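Local structure of OsmC-like protein (Jannaschia sp., 3CJE) at residues A13-T18 with W100-A105; V94-V99 with F116-I121; L31-V36 with F43-D48; A68-C73 with F143-L148. The protein probably reduces organic hydroperoxides, as related OsmC-like resistance proteins do, and assembles from two copies of the chain. One frame throughout, in Å; residues are numbered along the deposited sequence.

In the fold
From the N terminus, strand 13-24 leads into the hairpin of strands 28-37 and 41-47, where contact 3 closes a short turn; the chain then enters helix 62-81. Contact 1 closes the long loop from 13-18 to 100-105, with contact 3 nested inside it. The hairpin of strands 93-105 and 108-121 is joined by contact 2, whose segments alternate with those of contact 1. Contact 4 brings 143-148 back to helix 62-81, enclosing contact 2 and crossing contact 1. Contacts 1, 2 and 3 join three of the four neighbouring strand pairs of the five-stranded antiparallel sheet, whereas contact 4 pairs two helices; contact 2 packs on both helices and contact 3 on 62-81, and all four touch the second subunit.

Contact 1 (A13-T18 with W100-A105); sequences AEVVFT and WDWAKA
The carbonyl oxygen of Trp100 is gripped twice by 13-18: Val15 N donates to Trp100 O over 2.9 Å, coming from above the carbonyl plane, and the CA-H of Glu14 leans on the same oxygen, Glu14 CA lying 3.2 Å from Trp100 O. Trp100 N answers with a nearly straight bond to Val15 O (174° at the hydrogen). This closes a hydrogen-bonded pair between antiparallel strands 13-24 and 93-105, neighbours in the sheet of the OsmC-like fold. Glu14 faces Asp101 in the adjoining non-hydrogen-bonded pair, and its carboxylate forms salt bridges with Lys114 and Lys37.

On the other face of the sheet stand Val15, Phe17 and the two tryptophans. Phe17 CD1 meets Trp100 CZ3 at 4.0 Å; Leu63 of helix 62-81 touches both rings. The indole of Trp100 also enters the dimer interface, where its NE1 is hydrogen-bonded to Thr147 of the second subunit and its rings meet Phe143 of that subunit edge-to-face. Trp102, with CG lodged between backbone N and carbonyl carbon (chi1 88°), turns its indole back across the neighbouring strand. Ala13 CB consequently sits 3.4 Å from the centroid of the six-membered ring of Trp102, a CH-pi contact only 4° off the ring normal.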
loop_
_atom_site.group_PDB
_atom_site.type_symbol
_atom_site.label_atom_id
_atom_site.label_comp_id
_atom_site.label_asym_id
_atom_site.label_seq_id
_atom_site.Cartn_x
_atom_site.Cartn_y
_atom_site.Cartn_z
ATOM N N ALA A 13 -9.325 -6.381 -18.712
ATOM C CA ALA A 13 -10.044 -5.362 -17.957
ATOM C C ALA A 13 -9.089 -4.848 -16.915
ATOM O O ALA A 13 -8.578 -5.637 -16.115
ATOM C CB ALA A 13 -11.240 -5.929 -17.314
ATOM N N GLU A 14 -8.870 -3.540 -16.933
ATOM C CA GLU A 14 -7.853 -2.901 -16.110
ATOM C C GLU A 14 -8.416 -1.963 -15.058
ATOM O O GLU A 14 -9.426 -1.268 -15.268
ATOM C CB GLU A 14 -6.903 -2.090 -16.990
ATOM C CG GLU A 14 -6.038 -2.930 -17.892
ATOM C CD GLU A 14 -5.026 -2.110 -18.698
ATOM O OE1 GLU A 14 -5.170 -0.856 -18.795
ATOM O OE2 GLU A 14 -4.099 -2.765 -19.195
ATOM N N VAL A 15 -7.675 -1.876 -13.959
ATOM C CA VAL A 15 -7.821 -0.833 -12.973
ATOM C C VAL A 15 -6.490 -0.080 -13.001
ATOM O O VAL A 15 -5.431 -0.708 -12.942
ATOM C CB VAL A 15 -8.160 -1.373 -11.541
ATOM C CG1 VAL A 15 -8.070 -0.204 -10.505
ATOM C CG2 VAL A 15 -9.539 -2.070 -11.522
ATOM N N VAL A 16 -6.531 1.247 -13.154
ATOM C CA VAL A 16 -5.318 2.067 -13.352
ATOM C C VAL A 16 -5.406 3.225 -12.387
ATOM O O VAL A 16 -6.378 3.952 -12.384
ATOM C CB VAL A 16 -5.165 2.619 -14.798
ATOM C CG1 VAL A 16 -3.928 3.477 -14.915
ATOM C CG2 VAL A 16 -5.152 1.454 -15.818
ATOM N N PHE A 17 -4.372 3.371 -11.560
ATOM C CA PHE A 17 -4.204 4.540 -10.713
ATOM C C PHE A 17 -2.890 5.224 -11.041
ATOM O O PHE A 17 -1.893 4.583 -11.392
ATOM C CB PHE A 17 -4.185 4.161 -9.227
ATOM C CG PHE A 17 -5.546 3.998 -8.611
ATOM C CD1 PHE A 17 -6.321 2.899 -8.888
ATOM C CD2 PHE A 17 -6.073 4.967 -7.757
ATOM C CE1 PHE A 17 -7.599 2.753 -8.295
ATOM C CE2 PHE A 17 -7.356 4.788 -7.160
ATOM C CZ PHE A 17 -8.086 3.704 -7.437
ATOM N N THR A 18 -2.916 6.539 -10.897
ATOM C CA THR A 18 -1.709 7.333 -10.938
ATOM C C THR A 18 -1.562 8.188 -9.683
ATOM O O THR A 18 -2.534 8.468 -8.985
ATOM C CB THR A 18 -1.689 8.248 -12.151
ATOM O OG1 THR A 18 -2.779 9.200 -12.115
ATOM C CG2 THR A 18 -1.765 7.416 -13.456
ATOM N N TRP A 100 -3.541 -2.849 -12.655
ATOM C CA TRP A 100 -3.972 -4.180 -12.306
ATOM C C TRP A 100 -4.991 -4.662 -13.322
ATOM O O TRP A 100 -5.563 -3.877 -14.051
ATOM C CB TRP A 100 -4.680 -4.203 -10.944
ATOM C CG TRP A 100 -3.878 -3.814 -9.731
ATOM C CD1 TRP A 100 -3.181 -4.662 -8.902
ATOM C CD2 TRP A 100 -3.709 -2.511 -9.199
ATOM N NE1 TRP A 100 -2.598 -3.953 -7.884
ATOM C CE2 TRP A 100 -2.876 -2.628 -8.042
ATOM C CE3 TRP A 100 -4.146 -1.223 -9.585
ATOM C CZ2 TRP A 100 -2.558 -1.532 -7.235
ATOM C CZ3 TRP A 100 -3.776 -0.137 -8.822
ATOM C CH2 TRP A 100 -2.993 -0.289 -7.641
ATOM N N ASP A 101 -5.274 -5.949 -13.297
ATOM C CA ASP A 101 -6.376 -6.445 -14.096
ATOM C C ASP A 101 -7.202 -7.443 -13.336
ATOM O O ASP A 101 -6.765 -8.022 -12.333
ATOM C CB ASP A 101 -5.882 -7.019 -15.403
ATOM C CG ASP A 101 -4.768 -8.037 -15.213
ATOM O OD1 ASP A 101 -4.822 -8.783 -14.230
ATOM O OD2 ASP A 101 -3.853 -8.097 -16.058
ATOM N N TRP A 102 -8.428 -7.603 -13.815
ATOM C CA TRP A 102 -9.350 -8.561 -13.235
ATOM C C TRP A 102 -9.926 -9.489 -14.290
ATOM O O TRP A 102 -9.953 -9.159 -15.495
ATOM C CB TRP A 102 -10.458 -7.865 -12.418
ATOM C CG TRP A 102 -11.720 -7.430 -13.212
ATOM C CD1 TRP A 102 -12.820 -8.202 -13.531
ATOM C CD2 TRP A 102 -11.983 -6.126 -13.724
ATOM N NE1 TRP A 102 -13.728 -7.445 -14.227
ATOM C CE2 TRP A 102 -13.228 -6.171 -14.361
ATOM C CE3 TRP A 102 -11.256 -4.929 -13.728
ATOM C CZ2 TRP A 102 -13.771 -5.048 -15.006
ATOM C CZ3 TRP A 102 -11.794 -3.809 -14.345
ATOM C CH2 TRP A 102 -13.045 -3.881 -14.974
ATOM N N ALA A 103 -10.456 -10.616 -13.820
ATOM C CA ALA A 103 -11.179 -11.552 -14.652
ATOM C C ALA A 103 -12.299 -12.167 -13.828
ATOM O O ALA A 103 -12.166 -12.383 -12.630
ATOM C CB ALA A 103 -10.246 -12.627 -15.195
ATOM N N LYS A 104 -13.396 -12.484 -14.515
ATOM C CA LYS A 104 -14.535 -13.160 -13.906
ATOM C C LYS A 104 -14.071 -14.499 -13.356
ATOM O O LYS A 104 -13.215 -15.157 -13.957
ATOM C CB LYS A 104 -15.649 -13.390 -14.942
ATOM C CG LYS A 104 -16.825 -14.165 -14.394
ATOM C CD LYS A 104 -17.983 -14.229 -15.376
ATOM C CE LYS A 104 -19.214 -14.824 -14.696
ATOM N NZ LYS A 104 -18.981 -16.225 -14.370
ATOM N N ALA A 105 -14.619 -14.894 -12.205
ATOM C CA ALA A 105 -14.336 -16.211 -11.634
ATOM C C ALA A 105 -15.639 -16.685 -11.030
ATOM O O ALA A 105 -15.903 -16.442 -9.850
ATOM C CB ALA A 105 -13.268 -16.114 -10.570
#

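Contact 2 (V94-V99 with F116-I121); sequences VECRVV and FEIDII
The hairpin of strands 93-105 and 108-121 is zipped by two hydrogen-bonded pairs, Glu95 with Asp119 and Arg97 with Glu117. Each pair makes two backbone bonds, the shortest from Asp119 N to Glu95 O (2.8 Å). On the polar face Arg97 and Glu117 lie side by side. The arginine chain, extended from CG to NE, brings NH1 level with the carboxylate for a weak salt-bridge bond of 3.3 Å from Arg97 NH1 to Glu117 OE1; this oxygen lies at the guanidinium edge, although the planes are turned 47° apart. One water donates to Glu117 OE1 and Arg97 O, a second to Glu95 OE1 and Asp119 OD2, mediating between two probably like-charged groups.

Strand 108-121, an outermost strand within its chain, pairs through residues 116-120 in parallel with a strand of the second subunit, whose Arg155 and Arg157 form salt bridges with Glu117 and Asp119. The face of Val94, Cys96 and Val98 is apolar and turned to the helices. Val94 CG1 packs on Ile118 CG2 at 3.6 Å. Val98 leans over one face of Phe116: its CG1 stands 3.8 Å from the Phe116 centroid and its CG2, on the same side, nears the rim at Phe116 CD2 (3.7 Å).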
loop_
_atom_site.group_PDB
_atom_site.type_symbol
_atom_site.label_atom_id
_atom_site.label_comp_id
_atom_site.label_asym_id
_atom_site.label_seq_id
_atom_site.Cartn_x
_atom_site.Cartn_y
_atom_site.Cartn_z
ATOM N N VAL A 94 7.583 13.073 -8.124
ATOM C CA VAL A 94 7.564 11.659 -8.442
ATOM C C VAL A 94 6.216 11.290 -8.990
ATOM O O VAL A 94 5.198 11.599 -8.357
ATOM C CB VAL A 94 7.910 10.777 -7.225
ATOM C CG1 VAL A 94 7.729 9.251 -7.541
ATOM C CG2 VAL A 94 9.341 11.110 -6.746
ATOM N N GLU A 95 6.210 10.642 -10.152
ATOM C CA GLU A 95 4.968 10.239 -10.834
ATOM C C GLU A 95 4.933 8.717 -10.826
ATOM O O GLU A 95 5.893 8.069 -11.225
ATOM C CB GLU A 95 4.961 10.748 -12.280
ATOM C CG GLU A 95 5.111 12.285 -12.431
ATOM C CD GLU A 95 5.259 12.841 -13.905
ATOM O OE1 GLU A 95 6.306 12.635 -14.593
ATOM O OE2 GLU A 95 4.317 13.549 -14.346
ATOM N N CYS A 96 3.836 8.135 -10.367
ATOM C CA CYS A 96 3.706 6.683 -10.249
ATOM C C CYS A 96 2.415 6.244 -10.951
ATOM O O CYS A 96 1.361 6.893 -10.788
ATOM C CB CYS A 96 3.661 6.289 -8.786
ATOM S SG CYS A 96 3.357 4.544 -8.491
ATOM N N ARG A 97 2.507 5.165 -11.732
ATOM C CA ARG A 97 1.360 4.586 -12.409
ATOM C C ARG A 97 1.346 3.108 -12.122
ATOM O O ARG A 97 2.370 2.412 -12.289
ATOM C CB ARG A 97 1.418 4.817 -13.924
ATOM C CG ARG A 97 0.234 4.240 -14.654
ATOM C CD ARG A 97 0.302 4.683 -16.112
ATOM N NE ARG A 97 -0.790 4.180 -16.907
ATOM C CZ ARG A 97 -0.743 3.077 -17.640
ATOM N NH1 ARG A 97 0.353 2.307 -17.688
ATOM N NH2 ARG A 97 -1.822 2.736 -18.333
ATOM N N VAL A 98 0.221 2.618 -11.625
ATOM C CA VAL A 98 0.059 1.209 -11.327
ATOM C C VAL A 98 -1.179 0.683 -12.076
ATOM O O VAL A 98 -2.234 1.312 -12.060
ATOM C CB VAL A 98 -0.055 0.924 -9.814
ATOM C CG1 VAL A 98 -0.107 -0.601 -9.544
ATOM C CG2 VAL A 98 1.141 1.561 -9.046
ATOM N N VAL A 99 -1.031 -0.468 -12.711
ATOM C CA VAL A 99 -2.066 -1.123 -13.486
ATOM C C VAL A 99 -2.273 -2.522 -12.915
ATOM O O VAL A 99 -1.321 -3.280 -12.737
ATOM C CB VAL A 99 -1.737 -1.235 -14.986
ATOM C CG1 VAL A 99 -2.918 -1.866 -15.745
ATOM C CG2 VAL A 99 -1.360 0.148 -15.526
ATOM N N PHE A 116 4.005 -1.617 -12.858
ATOM C CA PHE A 116 4.390 -0.554 -11.952
ATOM C C PHE A 116 5.443 0.343 -12.606
ATOM O O PHE A 116 6.447 -0.163 -13.075
ATOM C CB PHE A 116 5.056 -1.114 -10.700
ATOM C CG PHE A 116 4.106 -1.749 -9.712
ATOM C CD1 PHE A 116 3.655 -3.044 -9.878
ATOM C CD2 PHE A 116 3.694 -1.008 -8.593
ATOM C CE1 PHE A 116 2.772 -3.615 -8.948
ATOM C CE2 PHE A 116 2.845 -1.591 -7.672
ATOM C CZ PHE A 116 2.367 -2.853 -7.870
ATOM N N GLU A 117 5.222 1.660 -12.590
ATOM C CA GLU A 117 6.142 2.619 -13.206
ATOM C C GLU A 117 6.312 3.776 -12.260
ATOM O O GLU A 117 5.300 4.294 -11.727
ATOM C CB GLU A 117 5.579 3.091 -14.563
ATOM C CG GLU A 117 5.437 1.975 -15.583
ATOM C CD GLU A 117 4.626 2.340 -16.864
ATOM O OE1 GLU A 117 3.482 2.915 -16.777
ATOM O OE2 GLU A 117 5.119 1.948 -17.954
ATOM N N ILE A 118 7.554 4.174 -12.016
ATOM C CA ILE A 118 7.880 5.325 -11.143
ATOM C C ILE A 118 8.883 6.220 -11.895
ATOM O O ILE A 118 9.967 5.776 -12.223
ATOM C CB ILE A 118 8.461 4.899 -9.777
ATOM C CG1 ILE A 118 7.413 4.053 -9.050
ATOM C CG2 ILE A 118 8.853 6.128 -8.961
ATOM C CD1 ILE A 118 7.824 3.560 -7.674
ATOM N N ASP A 119 8.452 7.439 -12.212
ATOM C CA ASP A 119 9.289 8.443 -12.914
ATOM C C ASP A 119 9.656 9.532 -11.918
ATOM O O ASP A 119 8.795 10.102 -11.247
ATOM C CB ASP A 119 8.531 9.067 -14.056
ATOM C CG ASP A 119 8.334 8.107 -15.232
ATOM O OD1 ASP A 119 8.986 7.060 -15.306
ATOM O OD2 ASP A 119 7.548 8.475 -16.137
ATOM N N ILE A 120 10.938 9.853 -11.860
ATOM C CA ILE A 120 11.465 10.694 -10.815
ATOM C C ILE A 120 12.094 11.943 -11.439
ATOM O O ILE A 120 12.898 11.840 -12.379
ATOM C CB ILE A 120 12.495 9.902 -10.027
ATOM C CG1 ILE A 120 11.839 8.723 -9.275
ATOM C CG2 ILE A 120 13.228 10.848 -9.047
ATOM C CD1 ILE A 120 12.757 7.617 -8.862
ATOM N N ILE A 121 11.721 13.110 -10.909
ATOM C CA ILE A 121 12.257 14.410 -11.335
ATOM C C ILE A 121 12.935 15.086 -10.152
ATOM O O ILE A 121 12.275 15.489 -9.162
ATOM C CB ILE A 121 11.160 15.341 -11.903
ATOM C CG1 ILE A 121 10.405 14.611 -13.011
ATOM C CG2 ILE A 121 11.813 16.652 -12.372
ATOM C CD1 ILE A 121 9.166 15.394 -13.529
HETATM O O HOH W 1 6.060 10.737 -16.320
HETATM O O HOH W 2 2.311 1.076 -14.840
#

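Contact 3 (L31-V36 with F43-D48); sequences LDVAMV and FALATD
Leu31, Val33, Phe43 and Leu45 project from the same face of two antiparallel strands and interlock as a row of apolar bumps. Leu31 is buried: its CB lies 3.6 Å from Leu45 O, while its CD1 runs on past Ala46 to touch Thr47 CG2 at 3.7 Å. The leucine and the threonine meet at about a right angle, and the threonine offers its methyl because CG2 is anti to the carbonyl carbon, OG1 taking the position between that carbon and the backbone N (chi1 63°).

Next along the row, the two branches of Val33 fit between Leu45 and Phe43. CG2 of Val33 rests against CD1 of Leu45, in the conformer described, at 4.0 Å, the two side chains crossing at a slant; the other branch reaches the phenylalanine more loosely, with Val33 CG1 4.3 Å from Phe43 CD2. The ring of Phe43 lies beside the backbone of the opposite strand, toward Met35, a selenomethionine in this crystal. Pro60 and Pro61 add to its surroundings; from helix 62-81, Ala68 touches Leu31 and Leu45, and Ile67 touches Val33.

On the other face Asp32 and Ala44 are paired, with little side-chain contact between them; the aspartate turns to Arg42 in a salt bridge. Four backbone bonds hold the strands, among them Leu31 N to Leu45 O and Phe43 N to Val33 O, both 2.8 Å. The alternation of hydrogen-bonded and non-hydrogen-bonded pairs, with strand directions 140° apart, is that of a twisted beta hairpin, here at one edge of the chain's own sheet in the OsmC-like fold.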
loop_
_atom_site.group_PDB
_atom_site.type_symbol
_atom_site.label_atom_id
_atom_site.label_comp_id
_atom_site.label_asym_id
_atom_site.label_seq_id
_atom_site.Cartn_x
_atom_site.Cartn_y
_atom_site.Cartn_z
ATOM N N LEU A 31 0.309 14.348 -2.432
ATOM C CA LEU A 31 0.095 13.250 -3.326
ATOM C C LEU A 31 -1.245 13.418 -4.036
ATOM O O LEU A 31 -2.273 13.219 -3.428
ATOM C CB LEU A 31 0.121 11.946 -2.528
ATOM C CG LEU A 31 1.414 11.754 -1.722
ATOM C CD1 LEU A 31 1.313 10.747 -0.616
ATOM C CD2 LEU A 31 2.588 11.492 -2.707
ATOM N N ASP A 32 -1.192 13.762 -5.317
ATOM C CA ASP A 32 -2.360 13.924 -6.162
ATOM C C ASP A 32 -2.640 12.582 -6.835
ATOM O O ASP A 32 -2.015 12.224 -7.828
ATOM C CB ASP A 32 -2.083 14.993 -7.217
ATOM C CG ASP A 32 -3.220 15.185 -8.215
ATOM O OD1 ASP A 32 -4.382 14.657 -8.035
ATOM O OD2 ASP A 32 -2.902 15.880 -9.234
ATOM N N VAL A 33 -3.572 11.824 -6.263
ATOM C CA VAL A 33 -3.917 10.488 -6.755
ATOM C C VAL A 33 -5.108 10.550 -7.669
ATOM O O VAL A 33 -6.057 11.337 -7.446
ATOM C CB VAL A 33 -4.229 9.514 -5.573
ATOM C CG1 VAL A 33 -4.637 8.126 -6.069
ATOM C CG2 VAL A 33 -3.042 9.428 -4.616
ATOM N N ALA A 34 -5.047 9.805 -8.764
ATOM C CA ALA A 34 -6.207 9.657 -9.620
ATOM C C ALA A 34 -6.488 8.195 -9.932
ATOM O O ALA A 34 -5.558 7.442 -10.242
ATOM C CB ALA A 34 -5.987 10.379 -10.947
HETATM N N MSE A 35 -7.750 7.779 -9.856
HETATM C CA MSE A 35 -8.170 6.575 -10.555
HETATM C C MSE A 35 -8.406 7.021 -11.989
HETATM O O MSE A 35 -9.100 8.020 -12.238
HETATM C CB MSE A 35 -9.456 5.963 -9.987
HETATM C CG MSE A 35 -9.749 4.630 -10.606
HETATM SE SE MSE A 35 -11.273 3.675 -9.807
HETATM C CE MSE A 35 -12.553 5.135 -9.798
ATOM N N VAL A 36 -7.816 6.295 -12.934
ATOM C CA VAL A 36 -7.924 6.575 -14.354
ATOM C C VAL A 36 -8.877 5.585 -15.018
ATOM O O VAL A 36 -9.718 5.975 -15.843
ATOM C CB VAL A 36 -6.528 6.553 -15.036
ATOM C CG1 VAL A 36 -6.693 6.845 -16.519
ATOM C CG2 VAL A 36 -5.613 7.602 -14.372
ATOM N N PHE A 43 -8.130 12.305 -5.784
ATOM C CA PHE A 43 -8.040 12.378 -4.333
ATOM C C PHE A 43 -6.756 13.116 -3.949
ATOM O O PHE A 43 -5.700 12.805 -4.472
ATOM C CB PHE A 43 -7.987 10.966 -3.770
ATOM C CG PHE A 43 -9.011 10.042 -4.373
ATOM C CD1 PHE A 43 -10.292 10.014 -3.854
ATOM C CD2 PHE A 43 -8.704 9.231 -5.466
ATOM C CE1 PHE A 43 -11.256 9.195 -4.413
ATOM C CE2 PHE A 43 -9.650 8.424 -6.014
ATOM C CZ PHE A 43 -10.932 8.406 -5.471
ATOM N N ALA A 44 -6.843 14.080 -3.041
ATOM C CA ALA A 44 -5.670 14.815 -2.575
ATOM C C ALA A 44 -5.257 14.178 -1.262
ATOM O O ALA A 44 -5.985 14.246 -0.273
ATOM C CB ALA A 44 -5.959 16.320 -2.421
ATOM N N LEU A 45 -4.090 13.554 -1.253
ATOM C CA LEU A 45 -3.584 12.909 -0.055
ATOM C C LEU A 45 -2.195 13.451 0.274
ATOM O O LEU A 45 -1.641 14.279 -0.466
ATOM C CB LEU A 45 -3.571 11.392 -0.240
ATOM C CG LEU A 45 -4.897 10.760 -0.670
ATOM C CD1 LEU A 45 -4.690 9.212 -0.924
ATOM C CD2 LEU A 45 -5.979 11.044 0.339
ATOM N N ALA A 46 -1.649 12.998 1.394
ATOM C CA ALA A 46 -0.361 13.503 1.833
ATOM C C ALA A 46 0.253 12.527 2.810
ATOM O O ALA A 46 -0.447 11.750 3.454
ATOM C CB ALA A 46 -0.507 14.885 2.444
ATOM N N THR A 47 1.562 12.569 2.887
ATOM C CA THR A 47 2.308 11.869 3.954
ATOM C C THR A 47 3.276 12.857 4.588
ATOM O O THR A 47 3.623 13.889 3.997
ATOM C CB THR A 47 3.097 10.639 3.443
ATOM O OG1 THR A 47 4.108 11.049 2.484
ATOM C CG2 THR A 47 2.185 9.596 2.782
ATOM N N ASP A 48 3.730 12.536 5.793
ATOM C CA ASP A 48 4.704 13.378 6.482
ATOM C C ASP A 48 5.426 12.526 7.513
ATOM O O ASP A 48 4.968 11.431 7.833
ATOM C CB ASP A 48 4.002 14.551 7.136
ATOM C CG ASP A 48 4.900 15.797 7.285
ATOM O OD1 ASP A 48 6.147 15.704 7.147
ATOM O OD2 ASP A 48 4.277 16.844 7.512
#

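Contact 4 (A68-C73 with F143-L148); sequences AGLTGC and FLEQTL
Leu144 drives its CD1 against the bare backbone of Gly69, 3.5 Å from Gly69 O, at the tightest point between two helices of the OsmC-like fold. The segments 68-73 and 143-148 meet steeply, their directions 118° apart and their axes 9.3 Å from each other at closest approach. With no side chain on Gly69, the leucine methyl settles directly on the helix surface, and Cys73 bounds its seat on one side: Cys73 CB lies 4.0 Å from Leu144 CD1.

Leu70 fills the neighbouring space. Its CG is anti to the backbone N (chi1 176°), which carries CD1 across to the second helix, where it meets Leu148 CD1 at 4.0 Å and Glu145 CG at 4.1 Å. Phe116 of strand 108-121 packs against both Leu70 and Leu148, so the sheet closes this end of the buried patch. No hydrogen bond joins the segments; the grip is apolar.

Packing slackens around Phe143 and Cys73 SG. The sulfur points at the first turn of helix 143-148 but Cys73 SG stays 3.8 Å from Phe143 N, and the ring of the partly exposed Phe143 leads off from the helix pair toward the second subunit. Glu145, though buried, sends its carboxylate beyond the apolar patch to His156 of the second subunit, while Leu144 also packs on Leu63 of that subunit. The first turn is secured from within: Phe143 O accepts from Thr147 N at 3.0 Å and from Thr147 OG1 at 2.7 Å, the two donors approaching from opposite faces of the carbonyl plane.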
loop_
_atom_site.group_PDB
_atom_site.type_symbol
_atom_site.label_atom_id
_atom_site.label_comp_id
_atom_site.label_asym_id
_atom_site.label_seq_id
_atom_site.Cartn_x
_atom_site.Cartn_y
_atom_site.Cartn_z
ATOM N N ALA A 68 -0.624 6.148 -2.969
ATOM C CA ALA A 68 -0.098 7.290 -2.206
ATOM C C ALA A 68 1.025 6.823 -1.266
ATOM O O ALA A 68 2.059 7.463 -1.170
ATOM C CB ALA A 68 -1.189 8.004 -1.427
ATOM N N GLY A 69 0.817 5.708 -0.587
ATOM C CA GLY A 69 1.832 5.124 0.282
ATOM C C GLY A 69 3.103 4.800 -0.450
ATOM O O GLY A 69 4.198 5.111 -0.017
ATOM N N LEU A 70 2.968 4.152 -1.605
ATOM C CA LEU A 70 4.144 3.763 -2.400
ATOM C C LEU A 70 4.891 4.998 -2.849
ATOM O O LEU A 70 6.089 5.078 -2.678
ATOM C CB LEU A 70 3.680 2.962 -3.598
ATOM C CG LEU A 70 4.808 2.572 -4.550
ATOM C CD1 LEU A 70 6.009 1.813 -3.878
ATOM C CD2 LEU A 70 4.220 1.808 -5.741
ATOM N N THR A 71 4.165 5.984 -3.391
ATOM C CA THR A 71 4.792 7.214 -3.910
ATOM C C THR A 71 5.473 7.969 -2.760
ATOM O O THR A 71 6.623 8.425 -2.883
ATOM C CB THR A 71 3.762 8.079 -4.642
ATOM O OG1 THR A 71 3.089 7.255 -5.625
ATOM C CG2 THR A 71 4.418 9.276 -5.320
ATOM N N GLY A 72 4.772 8.109 -1.640
ATOM C CA GLY A 72 5.295 8.785 -0.464
ATOM C C GLY A 72 6.511 8.094 0.127
ATOM O O GLY A 72 7.434 8.755 0.574
ATOM N N CYS A 73 6.510 6.768 0.097
ATOM C CA CYS A 73 7.642 5.964 0.633
ATOM C C CYS A 73 8.907 6.247 -0.199
ATOM O O CYS A 73 9.965 6.597 0.334
ATOM C CB CYS A 73 7.291 4.492 0.663
ATOM S SG CYS A 73 8.468 3.549 1.755
ATOM N N PHE A 143 10.741 0.480 2.221
ATOM C CA PHE A 143 10.053 -0.711 2.701
ATOM C C PHE A 143 9.064 -1.308 1.708
ATOM O O PHE A 143 9.013 -2.525 1.521
ATOM C CB PHE A 143 9.320 -0.397 4.014
ATOM C CG PHE A 143 10.239 -0.043 5.165
ATOM C CD1 PHE A 143 10.834 -1.044 5.904
ATOM C CD2 PHE A 143 10.614 1.284 5.394
ATOM C CE1 PHE A 143 11.732 -0.767 6.968
ATOM C CE2 PHE A 143 11.510 1.556 6.469
ATOM C CZ PHE A 143 12.056 0.543 7.214
ATOM N N LEU A 144 8.257 -0.452 1.091
ATOM C CA LEU A 144 7.232 -0.910 0.168
ATOM C C LEU A 144 7.774 -1.428 -1.148
ATOM O O LEU A 144 7.291 -2.446 -1.663
ATOM C CB LEU A 144 6.205 0.208 -0.040
ATOM C CG LEU A 144 5.523 0.685 1.213
ATOM C CD1 LEU A 144 4.450 1.721 0.794
ATOM C CD2 LEU A 144 4.900 -0.498 2.010
ATOM N N GLU A 145 8.804 -0.784 -1.699
ATOM C CA GLU A 145 9.445 -1.306 -2.893
ATOM C C GLU A 145 10.044 -2.675 -2.651
ATOM O O GLU A 145 9.903 -3.586 -3.481
ATOM C CB GLU A 145 10.553 -0.396 -3.375
ATOM C CG GLU A 145 10.046 0.876 -4.026
ATOM C CD GLU A 145 10.656 1.107 -5.393
ATOM O OE1 GLU A 145 11.285 0.182 -5.946
ATOM O OE2 GLU A 145 10.511 2.246 -5.883
ATOM N N GLN A 146 10.733 -2.826 -1.535
ATOM C CA GLN A 146 11.341 -4.118 -1.214
ATOM C C GLN A 146 10.280 -5.207 -0.969
ATOM O O GLN A 146 10.495 -6.380 -1.286
ATOM C CB GLN A 146 12.344 -3.981 -0.081
ATOM C CG GLN A 146 13.576 -3.123 -0.486
ATOM C CD GLN A 146 14.221 -3.637 -1.791
ATOM O OE1 GLN A 146 14.215 -2.956 -2.837
ATOM N NE2 GLN A 146 14.661 -4.843 -1.754
ATOM N N THR A 147 9.141 -4.821 -0.423
ATOM C CA THR A 147 7.994 -5.730 -0.230
ATOM C C THR A 147 7.485 -6.193 -1.601
ATOM O O THR A 147 7.255 -7.382 -1.831
ATOM C CB THR A 147 6.899 -5.042 0.591
ATOM O OG1 THR A 147 7.456 -4.663 1.861
ATOM C CG2 THR A 147 5.676 -5.933 0.795
ATOM N N LEU A 148 7.262 -5.216 -2.487
ATOM C CA LEU A 148 6.650 -5.490 -3.776
ATOM C C LEU A 148 7.559 -6.325 -4.679
ATOM O O LEU A 148 7.084 -6.958 -5.625
ATOM C CB LEU A 148 6.251 -4.160 -4.453
ATOM C CG LEU A 148 5.086 -3.445 -3.801
ATOM C CD1 LEU A 148 4.978 -2.008 -4.318
ATOM C CD2 LEU A 148 3.782 -4.256 -4.090
#